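Local coordinates for protein trans-4-hydroxy-L-proline dehydratase (Clostridioides difficile 70-100-2010, PDB 6VXC) that catalyses the glycyl-radical dehydration of trans-4-hydroxy-L-proline to (S)-1-pyrroline-5-carboxylate in the anaerobic breakdown of hydroxyproline, at residues 623-628 with 690-695; 722-727 with 802-807. All coordinates share one frame; numbering follows the deposited sequence.

Contact 1: residues 623-628 with 690-695; sequences PKYGND and EGISPE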
# COMPACT_ATOMS: atom_id res chain seq x y z
N PRO A 623 31.51 8.07 10.62
CA PRO A 623 31.07 7.16 9.55
C PRO A 623 29.55 7.17 9.40
O PRO A 623 28.81 7.41 10.35
CB PRO A 623 31.59 5.80 10.02
CG PRO A 623 32.69 6.10 10.93
CD PRO A 623 32.30 7.37 11.64
N LYS A 624 29.10 6.92 8.17
CA LYS A 624 27.68 7.00 7.81
C LYS A 624 27.24 5.82 6.96
O LYS A 624 27.95 5.38 6.05
CB LYS A 624 27.38 8.30 7.04
CG LYS A 624 27.62 9.62 7.81
CD LYS A 624 26.61 9.85 8.91
CE LYS A 624 26.90 11.17 9.66
NZ LYS A 624 25.98 11.31 10.82
N TYR A 625 26.03 5.35 7.21
CA TYR A 625 25.41 4.33 6.38
C TYR A 625 25.21 4.84 4.95
O TYR A 625 24.87 6.00 4.73
CB TYR A 625 24.08 3.95 7.02
CG TYR A 625 23.13 3.15 6.17
CD1 TYR A 625 23.42 1.83 5.84
CD2 TYR A 625 21.94 3.71 5.74
CE1 TYR A 625 22.55 1.09 5.10
CE2 TYR A 625 21.03 2.95 5.00
CZ TYR A 625 21.35 1.65 4.67
OH TYR A 625 20.50 0.89 3.91
N GLY A 626 25.40 3.95 3.98
CA GLY A 626 25.24 4.31 2.58
C GLY A 626 26.52 4.70 1.87
O GLY A 626 26.46 5.23 0.75
N ASN A 627 27.68 4.41 2.44
CA ASN A 627 28.95 4.71 1.81
C ASN A 627 29.78 3.47 1.59
O ASN A 627 30.98 3.57 1.32
CB ASN A 627 29.71 5.74 2.65
CG ASN A 627 28.99 7.05 2.72
OD1 ASN A 627 29.04 7.84 1.79
ND2 ASN A 627 28.28 7.28 3.81
N ASP A 628 29.16 2.29 1.67
CA ASP A 628 29.89 1.04 1.63
C ASP A 628 30.97 1.02 2.71
O ASP A 628 32.06 0.47 2.53
CB ASP A 628 30.49 0.76 0.25
CG ASP A 628 30.95 -0.67 0.10
OD1 ASP A 628 30.44 -1.55 0.85
OD2 ASP A 628 31.84 -0.91 -0.72
N GLU A 690 13.84 7.79 5.09
CA GLU A 690 12.77 7.09 4.39
C GLU A 690 13.25 5.75 3.84
O GLU A 690 14.36 5.63 3.32
CB GLU A 690 12.19 7.96 3.26
CG GLU A 690 13.18 8.87 2.55
CD GLU A 690 14.05 8.22 1.48
OE1 GLU A 690 13.70 7.13 0.99
OE2 GLU A 690 15.11 8.80 1.16
N GLY A 691 12.39 4.73 3.96
CA GLY A 691 12.72 3.39 3.52
C GLY A 691 14.02 2.91 4.14
O GLY A 691 14.29 3.17 5.31
N ILE A 692 14.84 2.22 3.35
CA ILE A 692 16.20 1.87 3.75
C ILE A 692 17.22 2.84 3.14
O ILE A 692 18.41 2.52 3.07
CB ILE A 692 16.55 0.41 3.41
CG1 ILE A 692 16.58 0.20 1.89
CG2 ILE A 692 15.65 -0.57 4.18
CD1 ILE A 692 17.21 -1.11 1.45
N SER A 693 16.77 4.01 2.72
CA SER A 693 17.63 5.00 2.10
C SER A 693 18.58 5.59 3.14
O SER A 693 18.33 5.51 4.34
CB SER A 693 16.80 6.12 1.48
OG SER A 693 15.77 5.64 0.63
N PRO A 694 19.67 6.21 2.69
CA PRO A 694 20.56 6.91 3.62
C PRO A 694 19.89 8.12 4.27
O PRO A 694 18.92 8.67 3.75
CB PRO A 694 21.73 7.36 2.74
CG PRO A 694 21.63 6.50 1.49
CD PRO A 694 20.17 6.21 1.31
N GLU A 695 20.44 8.52 5.41
CA GLU A 695 20.05 9.76 6.07
C GLU A 695 20.41 10.96 5.20
O GLU A 695 21.25 10.89 4.30
CB GLU A 695 20.73 9.89 7.43
CG GLU A 695 19.83 9.66 8.65
CD GLU A 695 18.97 10.87 9.01
OE1 GLU A 695 18.79 11.75 8.14
OE2 GLU A 695 18.48 10.95 10.16
O HOH W 1 23.14 7.77 6.09
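Tyr625 reaches across to the turn at 690-695 and gives its phenol hydrogen to the backbone: OH lies 2.8 Å from Ile692 O, in the plane of that carbonyl and at a C=O...OH angle of 149°. The ring presents its edge to the same chain, with CE2 3.3 Å from Ile692 O and 3.8 Å from Ser693 O, both close to the ring plane. A chi1 of 167°, placing CG anti to the backbone N, sends the ring across toward these two carbonyls and past Pro694, whose CA comes within 4.1 Å of CD2. The backbones come closest where Gly626 faces Pro694, Gly626 CA to Pro694 CG being 4.4 Å. One water completes the first shell, donating to Tyr625 O and accepting from Glu695 N, and thereby joins two backbone groups that do not meet directly.

Around this first shell each loop is braced by its own polar bonds. Asn627 folds back to bond through ND2 to Lys624 O at 3.0 Å, with a nearly straight N-H...O angle of 171°, while its OD1 takes Thr700 N and Asn701 ND2. In the other loop, Ser693 OG donates to Glu690 OE1 (2.6 Å) on the syn side but tilted out of the carboxylate plane, and receives Asn724 N, pinning the turn that offers Ile692 O. Tyr625 itself is packed among helices 575-591, 630-647 and 703-711, and its N bonds Asp580 OD1 of the first.

The segment 690-695 forms a type II' beta turn from Glu690 to Ser693, with Gly691 at positive phi and the Ser693 N to Glu690 O bond closing it. A tyrosine from one interhelical loop thus anchors a glycine-containing turn in another, joining the PFL-like part of this glycyl radical enzyme to its glycine radical region.

Contact 2: residues 722-727 with 802-807; sequences LLNQRF and IGRTEQ
Arg726 meets the end of helix 795-803 and the chain that follows chiefly through charge and carbonyl contacts. The arginine, fully extended from CG to NE, brings NH1 between two backbone acceptors, 2.9 Å from Ile802 O and equally far from Arg804 O; both bonds are weak. NH2 makes a salt bridge to Glu806 OE1 at 3.0 Å, its hydrogen bond also weak and bent, with the carboxylate turned 79° from the guanidinium plane. Glu806 CB lies over the centre of one guanidinium face, so this glutamate supplies both a charge and an aliphatic cover.

Among neutral hydrogen bonds, Gln807 N donates to Arg726 O (2.8 Å), beside a single bridge of Phe727 with Gln807. Gln807 NE2 meets Gln725 OE1 in its carbonyl plane on a lone pair, at 2.9 Å. Water links Thr805 O to Arg726 N, weakly at the latter.

Apolar and flat-group packing finishes the contact: Phe727 CD1 touches Gln807 CB at 3.7 Å. The Arg804 guanidinium lies against the Asn724 amide, their planes 23° apart, while its NH2 bonds Val783 O and its NE pairs with Glu800.

Strand 724-726 is the outermost strand on its side of a mixed sheet, parallel to 755-759. The C-terminal chain runs along it from helix 795-803, beside helices 763-771 and 703-711.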
# COMPACT_ATOMS: atom_id res chain seq x y z
N LEU A 722 12.28 -0.77 0.86
CA LEU A 722 12.04 0.35 -0.04
C LEU A 722 13.29 1.21 -0.16
O LEU A 722 13.79 1.73 0.85
CB LEU A 722 10.86 1.18 0.47
CG LEU A 722 10.28 2.18 -0.52
CD1 LEU A 722 8.83 2.46 -0.11
CD2 LEU A 722 11.08 3.45 -0.56
N LEU A 723 13.80 1.38 -1.37
CA LEU A 723 14.97 2.23 -1.61
C LEU A 723 14.64 3.32 -2.62
O LEU A 723 14.37 3.02 -3.78
CB LEU A 723 16.17 1.41 -2.09
CG LEU A 723 17.42 2.24 -2.49
CD1 LEU A 723 17.91 3.09 -1.32
CD2 LEU A 723 18.55 1.35 -2.98
N ASN A 724 14.71 4.59 -2.18
CA ASN A 724 14.65 5.76 -3.05
C ASN A 724 16.06 6.18 -3.46
O ASN A 724 16.97 6.23 -2.63
CB ASN A 724 14.03 6.97 -2.34
CG ASN A 724 12.54 6.94 -2.31
OD1 ASN A 724 11.92 7.11 -1.25
ND2 ASN A 724 11.94 6.72 -3.46
N GLN A 725 16.23 6.48 -4.74
CA GLN A 725 17.43 7.14 -5.24
C GLN A 725 17.02 8.26 -6.19
O GLN A 725 15.93 8.22 -6.77
CB GLN A 725 18.39 6.16 -5.94
CG GLN A 725 19.22 5.26 -4.99
CD GLN A 725 20.23 6.04 -4.15
OE1 GLN A 725 21.31 6.39 -4.63
NE2 GLN A 725 19.90 6.31 -2.90
N ARG A 726 17.88 9.26 -6.31
CA ARG A 726 17.61 10.47 -7.07
C ARG A 726 18.82 10.81 -7.92
O ARG A 726 19.95 10.75 -7.44
CB ARG A 726 17.26 11.62 -6.12
CG ARG A 726 17.22 12.96 -6.77
CD ARG A 726 17.19 14.07 -5.76
NE ARG A 726 17.48 15.33 -6.42
CZ ARG A 726 17.68 16.49 -5.80
NH1 ARG A 726 17.61 16.57 -4.48
NH2 ARG A 726 17.93 17.57 -6.53
N PHE A 727 18.58 11.19 -9.18
CA PHE A 727 19.65 11.52 -10.11
C PHE A 727 19.50 12.94 -10.63
O PHE A 727 18.39 13.40 -10.90
CB PHE A 727 19.67 10.58 -11.31
CG PHE A 727 20.03 9.19 -10.95
CD1 PHE A 727 21.28 8.90 -10.46
CD2 PHE A 727 19.13 8.16 -11.13
CE1 PHE A 727 21.61 7.61 -10.11
CE2 PHE A 727 19.46 6.88 -10.79
CZ PHE A 727 20.70 6.61 -10.28
N ILE A 802 13.34 17.22 -1.50
CA ILE A 802 14.35 18.10 -2.06
C ILE A 802 15.72 17.84 -1.44
O ILE A 802 16.75 18.05 -2.08
CB ILE A 802 13.94 19.58 -1.85
CG1 ILE A 802 12.70 19.91 -2.68
CG2 ILE A 802 15.11 20.49 -2.20
CD1 ILE A 802 12.03 21.24 -2.31
N GLY A 803 15.75 17.43 -0.17
CA GLY A 803 16.99 17.16 0.53
C GLY A 803 17.62 15.82 0.22
O GLY A 803 18.76 15.58 0.63
N ARG A 804 16.93 14.96 -0.53
CA ARG A 804 17.51 13.67 -0.87
C ARG A 804 18.74 13.88 -1.76
O ARG A 804 18.83 14.86 -2.50
CB ARG A 804 16.48 12.76 -1.55
CG ARG A 804 15.30 12.39 -0.66
CD ARG A 804 14.25 11.56 -1.41
NE ARG A 804 13.03 11.35 -0.64
CZ ARG A 804 11.95 10.72 -1.10
NH1 ARG A 804 11.94 10.23 -2.35
NH2 ARG A 804 10.89 10.57 -0.34
N THR A 805 19.70 12.98 -1.65
CA THR A 805 20.99 13.17 -2.31
C THR A 805 20.84 13.16 -3.83
O THR A 805 20.25 12.25 -4.39
CB THR A 805 21.97 12.10 -1.86
OG1 THR A 805 22.02 12.11 -0.43
CG2 THR A 805 23.38 12.39 -2.41
N GLU A 806 21.37 14.19 -4.49
CA GLU A 806 21.33 14.22 -5.95
C GLU A 806 22.53 13.43 -6.47
O GLU A 806 23.67 13.88 -6.36
CB GLU A 806 21.31 15.65 -6.48
CG GLU A 806 21.05 15.74 -8.01
CD GLU A 806 20.90 17.18 -8.52
OE1 GLU A 806 19.77 17.59 -8.90
OE2 GLU A 806 21.91 17.90 -8.56
N GLN A 807 22.29 12.22 -6.98
CA GLN A 807 23.39 11.35 -7.37
C GLN A 807 23.89 11.68 -8.77
O GLN A 807 23.15 12.16 -9.63
CB GLN A 807 22.97 9.88 -7.31
CG GLN A 807 22.44 9.44 -5.94
CD GLN A 807 23.53 9.25 -4.89
OE1 GLN A 807 24.58 9.91 -4.91
NE2 GLN A 807 23.28 8.34 -3.96
O HOH W 2 19.39 9.83 -3.78

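Both contacts are largely buried, but contact 2 reaches the surface at Glu806, whereas every touching residue of contact 1 is buried. Contact 1 joins two irregular interhelical loops through one phenol bond and a water; contact 2 fastens the C-terminal chain to an edge strand with a salt bridge, amide bonds and a backbone bridge, burying more than twice the area. They share one neighbourhood, their centres 11 Å apart: the turn of contact 1 probably bonds to the chain leading into strand 724-726 through Ile692 N to Leu722 O, and Glu690 OE2 forms a long, weak ion pair with Arg804 NE. Cys454, the active-site radical cysteine by similarity, lies nearer contact 2, about 9 Å from Asn724 between side chains.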